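Local structure of CRISPR-associated endonuclease Cas1 (Thermotoga maritima, 4XTK) at residues L205-Q210 with S303-E308; P240-R245 with V299-L304; E143-V148 with M152-N157; M107-E112 with K314-E319; E258-E263 with N271-S276. The protein probably acts as a metal-dependent double-stranded DNA endonuclease in CRISPR adaptive immunity, working as a homodimer that joins a Cas2 dimer. All blocks are in the same frame, centred on the assembly; numbering follows the deposited sequence.

Interaction 1: L205-Q210 with S303-E308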
# COMPACT_ATOMS: atom_id res chain seq x y z
N LEU E 205 -13.39 -2.74 -5.54
CA LEU E 205 -11.95 -2.55 -5.32
C LEU E 205 -11.62 -1.18 -4.73
O LEU E 205 -10.85 -1.07 -3.77
CB LEU E 205 -11.18 -2.73 -6.62
CG LEU E 205 -9.67 -2.58 -6.49
CD1 LEU E 205 -9.14 -3.51 -5.41
CD2 LEU E 205 -8.97 -2.83 -7.81
N SER E 206 -12.19 -0.12 -5.30
CA SER E 206 -11.89 1.22 -4.83
C SER E 206 -12.44 1.40 -3.41
O SER E 206 -11.84 2.11 -2.60
CB SER E 206 -12.44 2.29 -5.78
OG SER E 206 -13.85 2.32 -5.78
N LEU E 207 -13.56 0.76 -3.12
CA LEU E 207 -14.15 0.86 -1.79
C LEU E 207 -13.33 0.10 -0.75
O LEU E 207 -13.25 0.52 0.41
CB LEU E 207 -15.60 0.36 -1.80
CG LEU E 207 -16.58 1.30 -2.51
CD1 LEU E 207 -18.01 0.76 -2.44
CD2 LEU E 207 -16.52 2.73 -1.97
N ILE E 208 -12.71 -1.00 -1.16
CA ILE E 208 -11.84 -1.75 -0.27
C ILE E 208 -10.62 -0.90 0.12
O ILE E 208 -10.19 -0.88 1.27
CB ILE E 208 -11.38 -3.09 -0.90
CG1 ILE E 208 -12.56 -4.06 -1.04
CG2 ILE E 208 -10.28 -3.74 -0.06
CD1 ILE E 208 -12.21 -5.36 -1.78
N TYR E 209 -10.09 -0.17 -0.86
CA TYR E 209 -8.97 0.74 -0.60
C TYR E 209 -9.34 1.84 0.39
O TYR E 209 -8.47 2.51 0.93
CB TYR E 209 -8.48 1.38 -1.90
CG TYR E 209 -7.53 0.53 -2.73
CD1 TYR E 209 -6.47 -0.13 -2.14
CD2 TYR E 209 -7.70 0.41 -4.11
CE1 TYR E 209 -5.60 -0.90 -2.89
CE2 TYR E 209 -6.83 -0.35 -4.87
CZ TYR E 209 -5.79 -1.00 -4.26
OH TYR E 209 -4.92 -1.76 -5.02
N GLN E 210 -10.63 2.02 0.62
CA GLN E 210 -11.09 3.00 1.60
C GLN E 210 -11.29 2.34 2.96
O GLN E 210 -11.79 2.96 3.88
CB GLN E 210 -12.37 3.70 1.15
CG GLN E 210 -12.25 4.36 -0.22
CD GLN E 210 -13.54 5.03 -0.68
OE1 GLN E 210 -14.52 5.10 0.07
NE2 GLN E 210 -13.54 5.51 -1.92
N SER E 303 -23.44 2.11 -0.29
CA SER E 303 -23.39 1.94 1.15
C SER E 303 -23.51 0.47 1.52
O SER E 303 -22.85 0.01 2.45
CB SER E 303 -24.48 2.76 1.84
OG SER E 303 -24.12 4.13 1.86
N LEU E 304 -24.35 -0.26 0.78
CA LEU E 304 -24.51 -1.69 1.01
C LEU E 304 -23.19 -2.43 0.84
O LEU E 304 -22.86 -3.34 1.62
CB LEU E 304 -25.56 -2.28 0.08
CG LEU E 304 -27.02 -2.22 0.54
CD1 LEU E 304 -27.90 -3.07 -0.37
CD2 LEU E 304 -27.17 -2.68 1.98
N ILE E 305 -22.43 -2.05 -0.19
CA ILE E 305 -21.13 -2.65 -0.43
C ILE E 305 -20.19 -2.26 0.71
O ILE E 305 -19.48 -3.10 1.26
CB ILE E 305 -20.54 -2.22 -1.79
CG1 ILE E 305 -21.49 -2.60 -2.92
CG2 ILE E 305 -19.17 -2.85 -2.01
CD1 ILE E 305 -21.08 -2.05 -4.27
N LYS E 306 -20.22 -0.98 1.07
CA LYS E 306 -19.44 -0.47 2.19
C LYS E 306 -19.73 -1.28 3.45
O LYS E 306 -18.81 -1.66 4.18
CB LYS E 306 -19.75 1.01 2.43
CG LYS E 306 -19.03 1.99 1.51
CD LYS E 306 -19.51 3.41 1.78
CE LYS E 306 -19.13 4.38 0.67
NZ LYS E 306 -18.58 5.66 1.21
N MET E 307 -21.01 -1.53 3.70
CA MET E 307 -21.45 -2.21 4.91
C MET E 307 -20.96 -3.65 4.96
O MET E 307 -20.56 -4.15 6.01
CB MET E 307 -22.97 -2.18 5.03
CG MET E 307 -23.54 -0.82 5.39
SD MET E 307 -25.34 -0.85 5.52
CE MET E 307 -25.55 -2.38 6.44
N GLU E 308 -20.98 -4.31 3.80
CA GLU E 308 -20.54 -5.70 3.71
C GLU E 308 -19.04 -5.80 3.99
O GLU E 308 -18.58 -6.75 4.62
CB GLU E 308 -20.87 -6.27 2.32
CG GLU E 308 -20.73 -7.78 2.24
CD GLU E 308 -21.68 -8.50 3.17
OE1 GLU E 308 -22.78 -7.97 3.44
OE2 GLU E 308 -21.34 -9.62 3.61
O HOH W 1 -16.87 7.01 -1.50
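A helix-to-helix contact in the helical part of Cas1 brings L207, near the C-terminal end of helix 188-208, against I305 and K306 on the early turns of helix 301-316. The backbones come nearest at L207 and K306, whose CA atoms are 6.8 Å apart, and L207 divides its two methyls between two partners. CD1 of L207 meets CG2 of I305 at 3.8 Å. The first torsion of I305 (chi1 -58°) sets CG2 opposite the backbone N, on the side of L207. The second methyl, CD2 of L207, lies 4.1 Å from CE of K306, so the aliphatic part of the lysine borders the buried pair and its ammonium group carries on to the polar edge near Q210. L207 meets each of these side chains at roughly a right angle. On the polar side, K306 NZ and Q210 OE1 stand 4.3 Å apart, and one water spans the gap weakly: it donates to OE1 of Q210 at 3.4 Å and accepts from NZ of K306 at 3.5 Å. Both bonds are long and weak, consistent with a loose link beside the exposed lysine. F238 of helix 230-252 packs on I305 from the same chain, while L207 also touches R302 and L309 of helix 301-316. Q210 NE2 bonds weakly to G75 O, and Y209 meets Y77 of strand 77-83 and packs on R84 of the second subunit.

Interaction 2: P240-R245 with V299-L304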
# COMPACT_ATOMS: atom_id res chain seq x y z
N PRO E 240 -26.60 -9.29 -8.95
CA PRO E 240 -28.00 -9.11 -9.35
C PRO E 240 -28.54 -7.67 -9.26
O PRO E 240 -29.11 -7.19 -10.24
CB PRO E 240 -28.76 -10.01 -8.37
CG PRO E 240 -27.77 -11.03 -7.96
CD PRO E 240 -26.46 -10.33 -7.91
N ALA E 241 -28.33 -7.00 -8.13
CA ALA E 241 -28.98 -5.71 -7.89
C ALA E 241 -28.38 -4.59 -8.73
O ALA E 241 -29.07 -3.63 -9.08
CB ALA E 241 -28.91 -5.35 -6.41
N VAL E 242 -27.09 -4.70 -9.05
CA VAL E 242 -26.44 -3.69 -9.86
C VAL E 242 -26.39 -4.09 -11.33
O VAL E 242 -27.07 -3.50 -12.16
CB VAL E 242 -25.01 -3.40 -9.38
CG1 VAL E 242 -24.37 -2.35 -10.25
CG2 VAL E 242 -25.02 -2.96 -7.93
N VAL E 243 -25.59 -5.11 -11.64
CA VAL E 243 -25.37 -5.53 -13.02
C VAL E 243 -26.61 -6.08 -13.72
O VAL E 243 -26.94 -5.65 -14.83
CB VAL E 243 -24.27 -6.59 -13.10
CG1 VAL E 243 -24.06 -7.04 -14.54
CG2 VAL E 243 -22.97 -6.06 -12.50
N ASP E 244 -27.28 -7.04 -13.09
CA ASP E 244 -28.39 -7.74 -13.74
C ASP E 244 -29.63 -6.86 -13.90
O ASP E 244 -30.28 -6.87 -14.95
CB ASP E 244 -28.74 -9.01 -12.96
CG ASP E 244 -27.58 -9.98 -12.87
OD1 ASP E 244 -26.63 -9.86 -13.68
OD2 ASP E 244 -27.62 -10.86 -11.98
N ARG E 245 -29.96 -6.11 -12.86
CA ARG E 245 -31.05 -5.15 -12.95
C ARG E 245 -30.80 -4.17 -14.10
O ARG E 245 -31.71 -3.85 -14.86
CB ARG E 245 -31.20 -4.38 -11.63
CG ARG E 245 -32.09 -3.15 -11.73
CD ARG E 245 -32.58 -2.72 -10.35
NE ARG E 245 -33.38 -3.77 -9.72
CZ ARG E 245 -33.23 -4.17 -8.46
NH1 ARG E 245 -32.31 -3.61 -7.69
NH2 ARG E 245 -34.01 -5.12 -7.97
N VAL E 299 -30.78 2.70 2.03
CA VAL E 299 -29.37 2.97 1.82
C VAL E 299 -29.05 2.82 0.34
O VAL E 299 -29.74 2.10 -0.39
CB VAL E 299 -28.48 2.03 2.66
CG1 VAL E 299 -28.65 2.32 4.14
CG2 VAL E 299 -28.81 0.57 2.37
N SER E 300 -28.03 3.53 -0.11
CA SER E 300 -27.56 3.41 -1.49
C SER E 300 -26.84 2.08 -1.64
O SER E 300 -26.40 1.49 -0.66
CB SER E 300 -26.64 4.56 -1.86
OG SER E 300 -25.46 4.54 -1.07
N MET E 301 -26.73 1.61 -2.88
CA MET E 301 -26.03 0.37 -3.14
C MET E 301 -24.55 0.48 -2.76
O MET E 301 -23.94 -0.49 -2.32
CB MET E 301 -26.16 -0.03 -4.61
CG MET E 301 -25.97 -1.52 -4.85
SD MET E 301 -27.23 -2.49 -4.00
CE MET E 301 -28.72 -1.78 -4.69
N ARG E 302 -23.99 1.68 -2.91
CA ARG E 302 -22.60 1.91 -2.55
C ARG E 302 -22.42 1.75 -1.05
O ARG E 302 -21.37 1.30 -0.59
CB ARG E 302 -22.13 3.29 -2.99
CG ARG E 302 -20.67 3.58 -2.67
CD ARG E 302 -20.24 4.97 -3.12
NE ARG E 302 -20.21 5.10 -4.57
CZ ARG E 302 -21.16 5.68 -5.30
NH1 ARG E 302 -22.23 6.18 -4.71
NH2 ARG E 302 -21.03 5.76 -6.62
N SER E 303 -23.44 2.11 -0.29
CA SER E 303 -23.39 1.94 1.15
C SER E 303 -23.51 0.47 1.52
O SER E 303 -22.85 0.01 2.45
CB SER E 303 -24.48 2.76 1.84
OG SER E 303 -24.12 4.13 1.86
N LEU E 304 -24.35 -0.26 0.78
CA LEU E 304 -24.51 -1.69 1.01
C LEU E 304 -23.19 -2.43 0.84
O LEU E 304 -22.86 -3.34 1.62
CB LEU E 304 -25.56 -2.28 0.08
CG LEU E 304 -27.02 -2.22 0.54
CD1 LEU E 304 -27.90 -3.07 -0.37
CD2 LEU E 304 -27.17 -2.68 1.98
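M301 and V242 form the tight part of this contact: CG of M301 approaches CG2 of V242 to 3.5 Å, and the two side chains run past each other in opposite directions. The V242 methyl used here is the branch beside the backbone N. Turns at chi2 and chi3 (62° and 57°) then fold the methionine back on itself, carrying its sulfur and terminal methyl toward the neighbouring alanine. There the fit is looser, with CB of A241 4.0 Å from CE and 4.1 Å from SD of M301. A241 is also the partly exposed member of the trio, whereas V242 and M301 are buried. Farther along this looser side, NH1 of R245 comes no closer than 5.0 Å, to CE of M301. Y282 of helix 272-287 packs on V242 from outside the two segments. Neither segment is a run of plain helix: one holds a wide turn, the other a strand-to-helix junction. The wide turn, 240-244, is closed by the bond from R245 N to P240 O at 3.0 Å, and A241 and V242 both belong to it. M301 is the first residue of its helix, directly after S300, whose OG receives S303 N at 3.3 Å. A pi-type turn in helix 230-252 thus packs on an N-capped helix start.

Interaction 3: E143-V148 with M152-N157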
# COMPACT_ATOMS: atom_id res chain seq x y z
N GLU E 143 -24.04 -26.03 1.45
CA GLU E 143 -24.00 -26.35 2.87
C GLU E 143 -23.24 -27.64 3.16
O GLU E 143 -22.56 -27.74 4.18
CB GLU E 143 -25.43 -26.44 3.42
CG GLU E 143 -26.23 -25.16 3.28
CD GLU E 143 -27.62 -25.26 3.89
OE1 GLU E 143 -28.37 -26.18 3.51
OE2 GLU E 143 -27.95 -24.41 4.75
N GLU E 144 -23.34 -28.63 2.27
CA GLU E 144 -22.68 -29.92 2.45
C GLU E 144 -21.24 -29.95 1.96
O GLU E 144 -20.48 -30.86 2.31
CB GLU E 144 -23.45 -31.04 1.76
CG GLU E 144 -24.96 -30.97 1.92
CD GLU E 144 -25.69 -31.87 0.95
OE1 GLU E 144 -26.37 -32.81 1.40
OE2 GLU E 144 -25.56 -31.66 -0.28
N ALA E 145 -20.84 -28.98 1.14
CA ALA E 145 -19.44 -28.88 0.79
C ALA E 145 -18.55 -28.64 2.02
O ALA E 145 -18.81 -27.73 2.82
CB ALA E 145 -19.23 -27.77 -0.25
N SER E 146 -17.54 -29.50 2.17
CA SER E 146 -16.45 -29.32 3.14
C SER E 146 -15.12 -28.77 2.55
O SER E 146 -14.14 -28.64 3.29
CB SER E 146 -16.21 -30.65 3.90
OG SER E 146 -16.13 -31.77 3.02
N ASN E 147 -15.10 -28.43 1.25
CA ASN E 147 -13.91 -27.81 0.63
C ASN E 147 -14.29 -26.55 -0.17
O ASN E 147 -15.26 -26.55 -0.93
CB ASN E 147 -13.16 -28.83 -0.26
CG ASN E 147 -12.14 -28.17 -1.24
OD1 ASN E 147 -11.82 -26.98 -1.16
ND2 ASN E 147 -11.58 -28.99 -2.12
N VAL E 148 -13.49 -25.50 -0.02
CA VAL E 148 -13.71 -24.22 -0.68
C VAL E 148 -13.68 -24.30 -2.21
O VAL E 148 -14.42 -23.58 -2.89
CB VAL E 148 -12.66 -23.18 -0.22
CG1 VAL E 148 -12.89 -21.83 -0.89
CG2 VAL E 148 -12.68 -23.04 1.30
N MET E 152 -16.63 -22.81 -4.73
CA MET E 152 -16.59 -21.89 -5.86
C MET E 152 -17.26 -22.51 -7.09
O MET E 152 -17.92 -21.82 -7.86
CB MET E 152 -15.15 -21.50 -6.20
CG MET E 152 -15.00 -20.70 -7.49
SD MET E 152 -15.83 -19.09 -7.46
CE MET E 152 -14.71 -18.23 -6.40
N GLY E 153 -17.09 -23.81 -7.26
CA GLY E 153 -17.71 -24.51 -8.37
C GLY E 153 -19.22 -24.50 -8.28
O GLY E 153 -19.91 -24.24 -9.26
N ILE E 154 -19.73 -24.77 -7.08
CA ILE E 154 -21.16 -24.78 -6.82
C ILE E 154 -21.77 -23.40 -7.06
O ILE E 154 -22.84 -23.27 -7.65
CB ILE E 154 -21.46 -25.25 -5.39
CG1 ILE E 154 -21.00 -26.70 -5.20
CG2 ILE E 154 -22.95 -25.13 -5.08
CD1 ILE E 154 -20.90 -27.13 -3.74
N GLU E 155 -21.07 -22.36 -6.61
CA GLU E 155 -21.55 -20.99 -6.77
C GLU E 155 -21.65 -20.64 -8.25
O GLU E 155 -22.68 -20.14 -8.71
CB GLU E 155 -20.63 -20.01 -6.02
CG GLU E 155 -21.30 -18.70 -5.62
CD GLU E 155 -21.25 -17.66 -6.72
OE1 GLU E 155 -20.45 -17.83 -7.67
OE2 GLU E 155 -22.00 -16.66 -6.64
N GLY E 156 -20.59 -20.93 -9.00
CA GLY E 156 -20.59 -20.71 -10.44
C GLY E 156 -21.75 -21.38 -11.14
O GLY E 156 -22.43 -20.76 -11.97
N ASN E 157 -22.00 -22.65 -10.82
CA ASN E 157 -23.08 -23.39 -11.43
C ASN E 157 -24.44 -22.81 -11.07
O ASN E 157 -25.34 -22.75 -11.91
CB ASN E 157 -23.02 -24.87 -11.03
CG ASN E 157 -21.77 -25.57 -11.54
OD1 ASN E 157 -21.21 -25.19 -12.57
ND2 ASN E 157 -21.33 -26.59 -10.83
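I154 keeps CG1 opposite its carbonyl carbon (chi1 -64°) and extends CD1 beyond it, which carries that methyl to CB of A145 at 3.9 Å. A145 can receive it because its psi of 126° breaks the helical path at the end of helix 136-144, and its methyl faces 152-157. The meeting is a single methyl-to-methyl touch between two buried residues. The chain crosses from one helix to the next within a few residues. N147 occupies the N-cap of helix 148-166, its OD1 receiving S149 N, so the whole unit is a helical hairpin with A145 at its bend. Helix 148-166 then establishes its ordinary i-to-i+4 ladder: M152 N donates to V148 O at 3.0 Å with an N-H...O angle of 155°. CB of M152 lies 4.0 Å from that same oxygen, but the rest of the methionine bends off and touches L220 and H221. One turn on, E155 is probably a manganese ligand, like H221, as in related Cas1 proteins; OE2 of E155 forms a salt bridge with R159. V148 packs on R106 and M107 of helix 103-127, while R111 of that helix probably hydrogen-bonds through NH2 to A145 O.

Interaction 4: M107-E112 with K314-E319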
# COMPACT_ATOMS: atom_id res chain seq x y z
N MET E 107 -13.33 -21.28 5.23
CA MET E 107 -14.61 -21.88 4.85
C MET E 107 -15.76 -21.04 5.38
O MET E 107 -16.74 -20.80 4.67
CB MET E 107 -14.73 -23.30 5.39
CG MET E 107 -14.48 -24.41 4.37
SD MET E 107 -15.50 -24.31 2.89
CE MET E 107 -17.08 -23.89 3.59
N LEU E 108 -15.62 -20.59 6.62
CA LEU E 108 -16.62 -19.77 7.27
C LEU E 108 -16.92 -18.49 6.48
O LEU E 108 -18.07 -18.12 6.28
CB LEU E 108 -16.15 -19.44 8.69
CG LEU E 108 -17.19 -19.11 9.74
CD1 LEU E 108 -18.28 -20.16 9.70
CD2 LEU E 108 -16.53 -19.10 11.11
N ILE E 109 -15.86 -17.82 6.02
CA ILE E 109 -15.99 -16.58 5.27
C ILE E 109 -16.55 -16.85 3.88
O ILE E 109 -17.45 -16.14 3.41
CB ILE E 109 -14.64 -15.84 5.15
CG1 ILE E 109 -14.12 -15.47 6.53
CG2 ILE E 109 -14.78 -14.59 4.27
CD1 ILE E 109 -12.70 -14.90 6.53
N ALA E 110 -16.02 -17.87 3.22
CA ALA E 110 -16.47 -18.23 1.88
C ALA E 110 -17.93 -18.67 1.89
O ALA E 110 -18.69 -18.35 0.98
CB ALA E 110 -15.58 -19.32 1.29
N ARG E 111 -18.31 -19.40 2.93
CA ARG E 111 -19.67 -19.90 3.06
C ARG E 111 -20.64 -18.74 3.27
O ARG E 111 -21.81 -18.83 2.92
CB ARG E 111 -19.76 -20.90 4.21
CG ARG E 111 -20.89 -21.89 4.08
CD ARG E 111 -20.94 -22.79 5.29
NE ARG E 111 -19.95 -23.86 5.24
CZ ARG E 111 -20.13 -25.00 4.58
NH1 ARG E 111 -21.25 -25.20 3.90
NH2 ARG E 111 -19.19 -25.94 4.59
N GLU E 112 -20.13 -17.66 3.85
CA GLU E 112 -20.91 -16.43 4.04
C GLU E 112 -21.18 -15.75 2.71
O GLU E 112 -22.30 -15.32 2.44
CB GLU E 112 -20.17 -15.47 4.98
CG GLU E 112 -20.75 -14.06 5.06
CD GLU E 112 -22.09 -14.00 5.77
OE1 GLU E 112 -22.47 -15.00 6.41
OE2 GLU E 112 -22.75 -12.94 5.70
N LYS E 314 -15.19 -6.59 10.83
CA LYS E 314 -15.56 -6.94 12.18
C LYS E 314 -15.36 -8.44 12.41
O LYS E 314 -14.86 -8.84 13.46
CB LYS E 314 -16.99 -6.51 12.48
CG LYS E 314 -17.09 -5.01 12.75
CD LYS E 314 -18.49 -4.58 13.15
CE LYS E 314 -19.53 -4.94 12.10
NZ LYS E 314 -20.82 -4.27 12.41
N HIS E 315 -15.71 -9.24 11.42
CA HIS E 315 -15.50 -10.68 11.50
C HIS E 315 -14.03 -11.03 11.72
O HIS E 315 -13.69 -11.85 12.58
CB HIS E 315 -16.02 -11.37 10.24
CG HIS E 315 -15.67 -12.83 10.17
ND1 HIS E 315 -16.36 -13.80 10.88
CD2 HIS E 315 -14.71 -13.48 9.47
CE1 HIS E 315 -15.83 -14.98 10.61
NE2 HIS E 315 -14.84 -14.82 9.76
N LEU E 316 -13.16 -10.40 10.94
CA LEU E 316 -11.73 -10.70 10.99
C LEU E 316 -11.11 -10.42 12.35
O LEU E 316 -10.20 -11.13 12.78
CB LEU E 316 -10.98 -9.93 9.90
CG LEU E 316 -11.22 -10.43 8.47
CD1 LEU E 316 -10.59 -9.52 7.47
CD2 LEU E 316 -10.68 -11.80 8.27
N ILE E 317 -11.59 -9.39 13.05
CA ILE E 317 -11.02 -9.04 14.35
C ILE E 317 -11.75 -9.66 15.54
O ILE E 317 -11.41 -9.37 16.68
CB ILE E 317 -10.97 -7.51 14.56
CG1 ILE E 317 -12.38 -6.93 14.66
CG2 ILE E 317 -10.20 -6.85 13.44
CD1 ILE E 317 -12.39 -5.44 14.91
N GLY E 318 -12.75 -10.49 15.28
CA GLY E 318 -13.41 -11.22 16.35
C GLY E 318 -14.63 -10.52 16.95
O GLY E 318 -15.42 -11.14 17.65
N GLU E 319 -14.76 -9.23 16.66
CA GLU E 319 -15.94 -8.46 17.04
C GLU E 319 -17.10 -8.79 16.10
O GLU E 319 -16.97 -8.62 14.89
CB GLU E 319 -15.63 -6.97 16.98
CG GLU E 319 -15.71 -6.24 18.31
CD GLU E 319 -15.57 -4.75 18.11
OE1 GLU E 319 -15.28 -4.34 16.96
OE2 GLU E 319 -15.74 -3.99 19.09
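This is a mainly apolar contact between two helices distant in sequence, in which I109 of helix 103-127 meets H315 in the final turn of helix 301-316. The CA atoms of these two residues, 8.6 Å apart, mark the nearest approach of the backbones. H315 holds its ring out from the helix opposite its own backbone N (chi1 172°), and the side of the imidazole bearing NE2 and CD2 reaches I109. CG1 of I109 lies 3.4 Å from NE2 and 3.6 Å from CD2 of H315, with CD1 of I109 a little farther, 3.8 Å from CD2. The isoleucine comes at the ring obliquely. L108, by contrast, sends CD2 to the ring edge, 4.2 Å from CE1 of H315 and near the imidazole plane. L316 completes the apolar patch, its CD2 standing 4.1 Å from CD1 of I109. The ring is held from the C-terminal tail: ND1 of H315 accepts from F322 N, and the F322 ring stacks on the imidazole. These two partners would fix both the position and the rotation of H315 as it faces I109. Around the contact, H99 of helix 93-101 packs on I109 and bonds weakly through NE2 to L316 O, Q96 touches L316, and L151 of helix 148-166 packs on M107 and A110.

Interaction 5: E258-E263 with N271-S276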
# COMPACT_ATOMS: atom_id res chain seq x y z
N GLU E 258 -28.86 -3.29 -30.64
CA GLU E 258 -27.87 -3.77 -31.60
C GLU E 258 -27.04 -2.66 -32.24
O GLU E 258 -25.97 -2.92 -32.79
CB GLU E 258 -28.55 -4.60 -32.70
CG GLU E 258 -29.67 -3.87 -33.45
CD GLU E 258 -30.99 -3.87 -32.70
OE1 GLU E 258 -31.05 -4.42 -31.58
OE2 GLU E 258 -31.97 -3.30 -33.23
N LYS E 259 -27.52 -1.42 -32.17
CA LYS E 259 -26.78 -0.31 -32.76
C LYS E 259 -25.55 0.05 -31.92
O LYS E 259 -24.69 0.81 -32.37
CB LYS E 259 -27.69 0.91 -32.92
CG LYS E 259 -27.73 1.86 -31.74
CD LYS E 259 -28.80 2.92 -31.95
CE LYS E 259 -28.77 3.97 -30.85
NZ LYS E 259 -29.98 4.85 -30.90
N HIS E 260 -25.47 -0.51 -30.72
CA HIS E 260 -24.40 -0.19 -29.78
C HIS E 260 -23.22 -1.16 -29.78
O HIS E 260 -22.33 -1.06 -28.93
CB HIS E 260 -24.98 -0.09 -28.36
CG HIS E 260 -25.97 1.02 -28.20
ND1 HIS E 260 -27.33 0.81 -28.16
CD2 HIS E 260 -25.79 2.36 -28.10
CE1 HIS E 260 -27.95 1.97 -28.02
NE2 HIS E 260 -27.04 2.92 -27.99
N PHE E 261 -23.21 -2.12 -30.71
CA PHE E 261 -22.14 -3.12 -30.74
C PHE E 261 -21.35 -3.16 -32.05
O PHE E 261 -21.90 -2.87 -33.12
CB PHE E 261 -22.71 -4.51 -30.46
CG PHE E 261 -23.35 -4.65 -29.11
CD1 PHE E 261 -24.68 -4.30 -28.92
CD2 PHE E 261 -22.63 -5.14 -28.03
CE1 PHE E 261 -25.28 -4.44 -27.68
CE2 PHE E 261 -23.22 -5.29 -26.79
CZ PHE E 261 -24.55 -4.94 -26.61
N ASP E 262 -20.08 -3.54 -31.96
CA ASP E 262 -19.20 -3.72 -33.12
C ASP E 262 -18.57 -5.11 -33.13
O ASP E 262 -18.35 -5.70 -32.07
CB ASP E 262 -18.10 -2.66 -33.13
CG ASP E 262 -18.64 -1.24 -33.16
OD1 ASP E 262 -19.76 -1.03 -33.68
OD2 ASP E 262 -17.95 -0.34 -32.66
N GLU E 263 -18.26 -5.64 -34.32
CA GLU E 263 -17.72 -7.00 -34.40
C GLU E 263 -16.22 -7.11 -34.13
O GLU E 263 -15.73 -8.18 -33.74
CB GLU E 263 -18.03 -7.60 -35.78
CG GLU E 263 -17.71 -9.10 -35.86
CD GLU E 263 -17.44 -9.60 -37.27
OE1 GLU E 263 -17.58 -8.80 -38.23
OE2 GLU E 263 -17.09 -10.79 -37.42
N ASN E 271 -19.61 -0.34 -28.28
CA ASN E 271 -19.00 0.90 -28.76
C ASN E 271 -19.04 1.99 -27.69
O ASN E 271 -19.71 1.84 -26.66
CB ASN E 271 -19.65 1.40 -30.07
CG ASN E 271 -21.13 1.69 -29.94
OD1 ASN E 271 -21.61 2.15 -28.90
ND2 ASN E 271 -21.87 1.44 -31.02
N ASP E 272 -18.26 3.04 -27.90
CA ASP E 272 -18.11 4.13 -26.94
C ASP E 272 -19.43 4.76 -26.46
O ASP E 272 -19.58 5.04 -25.27
CB ASP E 272 -17.20 5.22 -27.52
CG ASP E 272 -15.77 4.73 -27.73
OD1 ASP E 272 -15.30 3.91 -26.91
OD2 ASP E 272 -15.11 5.18 -28.69
N GLU E 273 -20.38 4.97 -27.37
CA GLU E 273 -21.69 5.46 -26.97
C GLU E 273 -22.40 4.43 -26.07
O GLU E 273 -22.96 4.78 -25.03
CB GLU E 273 -22.56 5.80 -28.18
CG GLU E 273 -22.16 5.10 -29.47
CD GLU E 273 -23.16 5.31 -30.60
OE1 GLU E 273 -24.32 5.67 -30.30
OE2 GLU E 273 -22.80 5.10 -31.78
N GLY E 274 -22.35 3.16 -26.47
CA GLY E 274 -22.92 2.09 -25.68
C GLY E 274 -22.25 1.97 -24.32
O GLY E 274 -22.90 1.65 -23.32
N LYS E 275 -20.96 2.25 -24.27
CA LYS E 275 -20.24 2.22 -23.01
C LYS E 275 -20.67 3.38 -22.12
O LYS E 275 -20.94 3.19 -20.93
CB LYS E 275 -18.73 2.25 -23.25
CG LYS E 275 -18.12 0.89 -23.56
CD LYS E 275 -16.60 0.98 -23.69
CE LYS E 275 -15.94 -0.39 -23.81
NZ LYS E 275 -15.99 -0.97 -25.18
N SER E 276 -20.74 4.58 -22.69
CA SER E 276 -21.08 5.77 -21.92
C SER E 276 -22.48 5.64 -21.32
O SER E 276 -22.67 5.88 -20.13
CB SER E 276 -20.98 7.03 -22.77
OG SER E 276 -21.88 6.98 -23.86
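N271, at the N-cap of helix 272-287, donates its backbone N to H260 O at 2.9 Å, with an N-H...O angle of 166°. This bond joins the end of the 3-10 segment 258-260 to the start of the helix. Between the two, strands 261-262 and 269-270 form a small antiparallel hairpin, so the motif is a beta hairpin leading straight into a capped helix. The backbones close to 4.9 Å between the CA atoms of H260 and G274, where the glycine's lack of a side chain permits the approach. CD2 of H260 rests 3.8 Å from CA of G274. K259 lays its CG over one face of the imidazole, while ND1 of H260 is bonded to N257 N. At N271, OD2 of D262 sits 3.6 Å from CB, the carboxylate and amide planes turned 60° apart. N271 also sends ND2 back to K259 O, 3.2 Å away, in a weak bond, so its amide spans both segments. The amide's other end performs the capping: OD1 of N271 takes G274 N at 2.7 Å, with the donor almost in line with the side-chain C=O.

In the fold
Helix 301-316 unites three contacts: interaction 2 uses its first turn, interaction 1 the next and interaction 4 its last, the first two sharing S303 and L304 with centres about 12 Å apart. Along the chain, interaction 4 closes the longest loop and encloses all the others; interaction 3 comes first within it, then interactions 1 and 2, which both enclose interaction 5. Interactions 3 and 4, centres about 17 Å apart, meet through R111 and M107 of helix 103-127. Interaction 5 lies about 41 Å from interaction 4, centre to centre, across the chain's centre. Helix 301-316 thus packs on helix 230-252, carrying E236, and reaches helix 148-166, carrying E155, through helix 103-127; both glutamates are probable manganese ligands.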